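Side-chain contacts in proline iminopeptidase (Streptomyces halstedii, PDB 3WMR), which is an alpha/beta hydrolase of peptidase family S33, an amidohydrolase that interacts with polyketide substrates and probably releases N-terminal proline from peptides: residues 80-85 with 96-101; 228-233 with 239-244. All coordinates share one frame; numbering follows the deposited sequence.

Contact 1 of 2, residues 80-85 with 96-101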
# COMPACT_ATOMS: atom_id res chain seq x y z
N ASP A 80 7.05 -8.92 -2.69
CA ASP A 80 6.46 -8.46 -3.94
C ASP A 80 5.29 -9.34 -4.26
O ASP A 80 5.43 -10.55 -4.37
CB ASP A 80 7.44 -8.56 -5.10
CG ASP A 80 8.55 -7.55 -5.02
OD1 ASP A 80 8.41 -6.53 -4.32
OD2 ASP A 80 9.57 -7.81 -5.67
N GLN A 81 4.13 -8.73 -4.39
CA GLN A 81 2.92 -9.44 -4.80
C GLN A 81 3.03 -9.99 -6.23
O GLN A 81 3.82 -9.52 -7.04
CB GLN A 81 1.71 -8.51 -4.63
CG GLN A 81 1.46 -8.21 -3.16
CD GLN A 81 0.65 -6.96 -2.91
OE1 GLN A 81 -0.34 -6.69 -3.60
NE2 GLN A 81 1.03 -6.20 -1.88
N LEU A 82 2.24 -11.01 -6.52
CA LEU A 82 2.31 -11.69 -7.81
C LEU A 82 2.05 -10.71 -8.94
O LEU A 82 1.11 -9.93 -8.86
CB LEU A 82 1.30 -12.83 -7.89
CG LEU A 82 1.34 -13.70 -9.16
CD1 LEU A 82 2.60 -14.55 -9.17
CD2 LEU A 82 0.10 -14.57 -9.26
N GLY A 83 2.87 -10.79 -9.98
CA GLY A 83 2.69 -9.97 -11.18
C GLY A 83 3.79 -8.94 -11.36
O GLY A 83 3.97 -8.42 -12.47
N ASN A 84 4.52 -8.61 -10.30
CA ASN A 84 5.61 -7.64 -10.42
C ASN A 84 6.78 -7.90 -9.48
O ASN A 84 6.71 -8.76 -8.61
CB ASN A 84 5.08 -6.20 -10.22
CG ASN A 84 5.78 -5.19 -11.13
OD1 ASN A 84 6.58 -5.56 -11.98
ND2 ASN A 84 5.46 -3.92 -10.94
N GLY A 85 7.87 -7.15 -9.68
CA GLY A 85 9.07 -7.32 -8.88
C GLY A 85 9.66 -8.71 -9.02
O GLY A 85 9.72 -9.26 -10.12
N ASP A 96 -9.77 -10.67 -15.65
CA ASP A 96 -10.46 -11.63 -14.78
C ASP A 96 -9.51 -12.52 -13.97
O ASP A 96 -9.97 -13.26 -13.09
CB ASP A 96 -11.51 -12.46 -15.56
CG ASP A 96 -10.93 -13.22 -16.74
OD1 ASP A 96 -9.70 -13.43 -16.80
OD2 ASP A 96 -11.72 -13.62 -17.62
N PHE A 97 -8.21 -12.46 -14.26
CA PHE A 97 -7.19 -13.15 -13.48
C PHE A 97 -6.70 -12.33 -12.28
O PHE A 97 -6.33 -12.90 -11.25
CB PHE A 97 -5.98 -13.49 -14.35
CG PHE A 97 -4.87 -14.20 -13.61
CD1 PHE A 97 -3.77 -13.49 -13.13
CD2 PHE A 97 -4.93 -15.57 -13.38
CE1 PHE A 97 -2.75 -14.14 -12.45
CE2 PHE A 97 -3.91 -16.22 -12.70
CZ PHE A 97 -2.82 -15.50 -12.24
N TRP A 98 -6.68 -11.00 -12.42
CA TRP A 98 -6.14 -10.13 -11.39
C TRP A 98 -7.25 -9.71 -10.43
O TRP A 98 -7.92 -8.69 -10.63
CB TRP A 98 -5.46 -8.91 -12.02
CG TRP A 98 -4.29 -9.30 -12.89
CD1 TRP A 98 -4.20 -9.18 -14.25
CD2 TRP A 98 -3.07 -9.91 -12.46
NE1 TRP A 98 -2.99 -9.66 -14.69
CE2 TRP A 98 -2.27 -10.11 -13.61
CE3 TRP A 98 -2.56 -10.29 -11.21
CZ2 TRP A 98 -1.00 -10.67 -13.55
CZ3 TRP A 98 -1.28 -10.85 -11.16
CH2 TRP A 98 -0.52 -11.04 -12.32
N THR A 99 -7.42 -10.50 -9.39
CA THR A 99 -8.51 -10.31 -8.45
C THR A 99 -7.97 -10.10 -7.05
O THR A 99 -6.81 -10.42 -6.75
CB THR A 99 -9.38 -11.57 -8.40
OG1 THR A 99 -8.55 -12.68 -8.02
CG2 THR A 99 -10.00 -11.83 -9.77
N VAL A 100 -8.81 -9.54 -6.19
CA VAL A 100 -8.51 -9.43 -4.79
C VAL A 100 -8.30 -10.83 -4.17
O VAL A 100 -7.41 -11.02 -3.35
CB VAL A 100 -9.64 -8.68 -4.03
CG1 VAL A 100 -9.31 -8.57 -2.55
CG2 VAL A 100 -9.87 -7.31 -4.66
N GLN A 101 -9.12 -11.81 -4.57
CA GLN A 101 -8.99 -13.17 -4.04
C GLN A 101 -7.61 -13.75 -4.29
O GLN A 101 -7.03 -14.40 -3.44
CB GLN A 101 -10.05 -14.11 -4.64
CG GLN A 101 -10.01 -15.51 -4.03
CD GLN A 101 -10.28 -15.52 -2.53
OE1 GLN A 101 -9.51 -16.09 -1.74
NE2 GLN A 101 -11.40 -14.91 -2.13

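Contact 2 of 2, residues 228-233 with 239-244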
# COMPACT_ATOMS: atom_id res chain seq x y z
N THR A 228 -1.97 -1.14 -14.10
CA THR A 228 -2.85 -0.57 -15.12
C THR A 228 -4.16 -1.36 -15.21
O THR A 228 -5.21 -0.76 -15.41
CB THR A 228 -2.16 -0.41 -16.50
OG1 THR A 228 -1.78 -1.69 -17.04
CG2 THR A 228 -0.90 0.52 -16.41
N THR A 229 -4.11 -2.67 -15.01
CA THR A 229 -5.33 -3.48 -14.99
C THR A 229 -6.23 -3.12 -13.82
O THR A 229 -7.40 -2.80 -14.02
CB THR A 229 -5.02 -4.99 -14.95
OG1 THR A 229 -4.26 -5.35 -16.10
CG2 THR A 229 -6.32 -5.81 -14.94
N MET A 230 -5.69 -3.14 -12.61
CA MET A 230 -6.52 -3.02 -11.41
C MET A 230 -6.76 -1.58 -10.97
O MET A 230 -7.84 -1.25 -10.51
CB MET A 230 -5.93 -3.86 -10.27
CG MET A 230 -5.73 -5.33 -10.64
SD MET A 230 -5.37 -6.40 -9.23
CE MET A 230 -7.00 -6.50 -8.46
N ASN A 231 -5.74 -0.73 -11.13
CA ASN A 231 -5.83 0.66 -10.68
C ASN A 231 -6.07 1.69 -11.80
O ASN A 231 -7.09 2.37 -11.79
CB ASN A 231 -4.58 1.05 -9.88
CG ASN A 231 -4.57 2.52 -9.50
OD1 ASN A 231 -3.99 3.38 -10.21
ND2 ASN A 231 -5.23 2.84 -8.42
N GLY A 232 -5.13 1.82 -12.73
CA GLY A 232 -5.17 2.88 -13.71
C GLY A 232 -3.75 3.36 -13.96
O GLY A 232 -2.83 2.84 -13.37
N PRO A 233 -3.58 4.37 -14.83
CA PRO A 233 -2.23 4.83 -15.18
C PRO A 233 -1.46 5.48 -14.04
O PRO A 233 -0.23 5.53 -14.09
CB PRO A 233 -2.47 5.89 -16.26
CG PRO A 233 -3.95 6.11 -16.32
CD PRO A 233 -4.63 4.98 -15.65
N ILE A 239 -9.09 4.09 -13.20
CA ILE A 239 -10.02 3.59 -14.20
C ILE A 239 -9.94 2.07 -14.38
O ILE A 239 -10.58 1.51 -15.27
CB ILE A 239 -9.80 4.30 -15.57
CG1 ILE A 239 -8.41 4.03 -16.12
CG2 ILE A 239 -10.06 5.78 -15.45
CD1 ILE A 239 -8.22 4.48 -17.56
N GLY A 240 -9.14 1.41 -13.55
CA GLY A 240 -8.95 -0.03 -13.63
C GLY A 240 -10.10 -0.73 -12.92
O GLY A 240 -11.07 -0.08 -12.52
N THR A 241 -9.99 -2.04 -12.77
CA THR A 241 -11.07 -2.88 -12.24
C THR A 241 -11.40 -2.63 -10.76
O THR A 241 -12.46 -3.04 -10.32
CB THR A 241 -10.76 -4.38 -12.40
OG1 THR A 241 -9.52 -4.69 -11.77
CG2 THR A 241 -10.69 -4.77 -13.87
N LEU A 242 -10.55 -1.94 -10.00
CA LEU A 242 -10.89 -1.62 -8.61
C LEU A 242 -11.64 -0.30 -8.43
O LEU A 242 -11.94 0.11 -7.32
CB LEU A 242 -9.65 -1.66 -7.70
CG LEU A 242 -8.95 -3.02 -7.58
CD1 LEU A 242 -7.77 -2.91 -6.62
CD2 LEU A 242 -9.89 -4.16 -7.14
N ARG A 243 -11.97 0.33 -9.55
CA ARG A 243 -12.64 1.63 -9.58
C ARG A 243 -13.83 1.81 -8.64
O ARG A 243 -13.98 2.88 -8.03
CB ARG A 243 -13.10 1.89 -11.02
CG ARG A 243 -13.89 3.15 -11.24
CD ARG A 243 -14.14 3.34 -12.71
NE ARG A 243 -14.96 4.53 -12.95
CZ ARG A 243 -14.50 5.78 -13.05
NH1 ARG A 243 -13.19 6.06 -12.95
NH2 ARG A 243 -15.37 6.76 -13.26
N ASP A 244 -14.69 0.80 -8.54
CA ASP A 244 -15.88 0.89 -7.70
C ASP A 244 -15.71 0.16 -6.36
O ASP A 244 -16.65 0.06 -5.57
CB ASP A 244 -17.10 0.34 -8.47
CG ASP A 244 -17.52 1.26 -9.62
OD1 ASP A 244 -17.78 2.46 -9.36
OD2 ASP A 244 -17.59 0.80 -10.79

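Contact 1 of 2, residues 80-85 with 96-101
Trp98 sets the six-membered end of its indole against the turn at Leu82 and Gly83. Its side chain leaves CB with CG beside the backbone N (chi1 -62°), which aims the ring system at residues 80-85. Along the pyrrole part, CD1 lies near Thr229 of helix 225-230, and NE1 donates a hydrogen bond to the carbonyl of Lys93, which helps hold the indole at this rotation. On one face, Phe97 CD1 stands 3.6 Å above the plane of the Trp98 ring, over its centre. At the far end Trp98 CZ3 comes to 3.4 Å from Leu82 O, and Trp98 CH2 reaches Gly83 CA at 3.6 Å. A CB on Gly83 would clash with CH2, and its positive phi also suits a residue without a side chain. Leu82 adds apolar contact through CG, 4.4 Å from Trp98 CZ3, and through CD2, 4.3 Å from Phe97 CZ at the ring edge. With an alanine in place of Trp98, a gap would probably open beside Gly83 and Lys93 O would lose its indole donor. Gln81 to Asn84 form a type II beta turn with glycine third, in the loop that joins strand 76-80 to helix 100-113 of the alpha/beta hydrolase fold.

Contact 2 of 2, residues 228-233 with 239-244
Gly240, Thr241 and Leu242 dock with their backbone N-H groups on the last carbonyls of helix 225-230 and that of Asn231 just after it, and the type I beta turn from Gly240 to Arg243 shapes this docking in the alpha/beta hydrolase fold. Thr241 N binds Thr229 O at 3.0 Å and Leu242 N binds Met230 O at 2.8 Å; both donors lie in the plane of the carbonyl they meet, and both bonds are nearly straight (159° and 160°). The third bond differs in direction: Gly240 N reaches Asn231 O at 2.9 Å from above the carbonyl plane. Closeness of the chains explains the glycine, since a CB on Gly240 would run into Met230 C, Thr229 O and Asn231 N. Its CA instead makes a CA-H...O contact with Met230 O.

Side chains form the next layer. Thr241 OG1 lies 3.5 Å from Met230 CA, and Leu242 CB is 3.4 Å from Met230 O. At the other end, Pro233 and Ile239 cross at about a right angle. Further out, Phe103 of helix 100-113 and Pro56 cover Met230, while Val100 and Pro56 pack on Leu242; Thr241 also touches the bound 1-ethoxy-2-(2-ethoxyethoxy)ethane. The Met230 chain bends at its thioether (chi3 75°), which swings CE to 3.9 Å from Leu242 CD2.

How the contacts relate
The two contacts follow one another along the chain, contact 1 closing before contact 2 opens, with centres about 13 Å apart. Contact 1 joins the loop after strand 76-80 to the start of helix 100-113; contact 2 joins the end of helix 225-230 to the loop leading toward strand 258-263. They touch directly: Trp98 O is 3.2 Å from Met230 CE, and Val100 CG2 is 4.0 Å from Leu242 CD2. The residues leading into helix 100-113 pack on the last residue of helix 225-230, and Val100 on the loop that follows it. Bound 1-ethoxy-2-(2-ethoxyethoxy)ethane lies about 4 Å from the Leu242 side chain and about 10 Å from that of Trp98, consistent with contact 2 bordering a hydrophobic substrate passage, with contact 1 farther from the ligand.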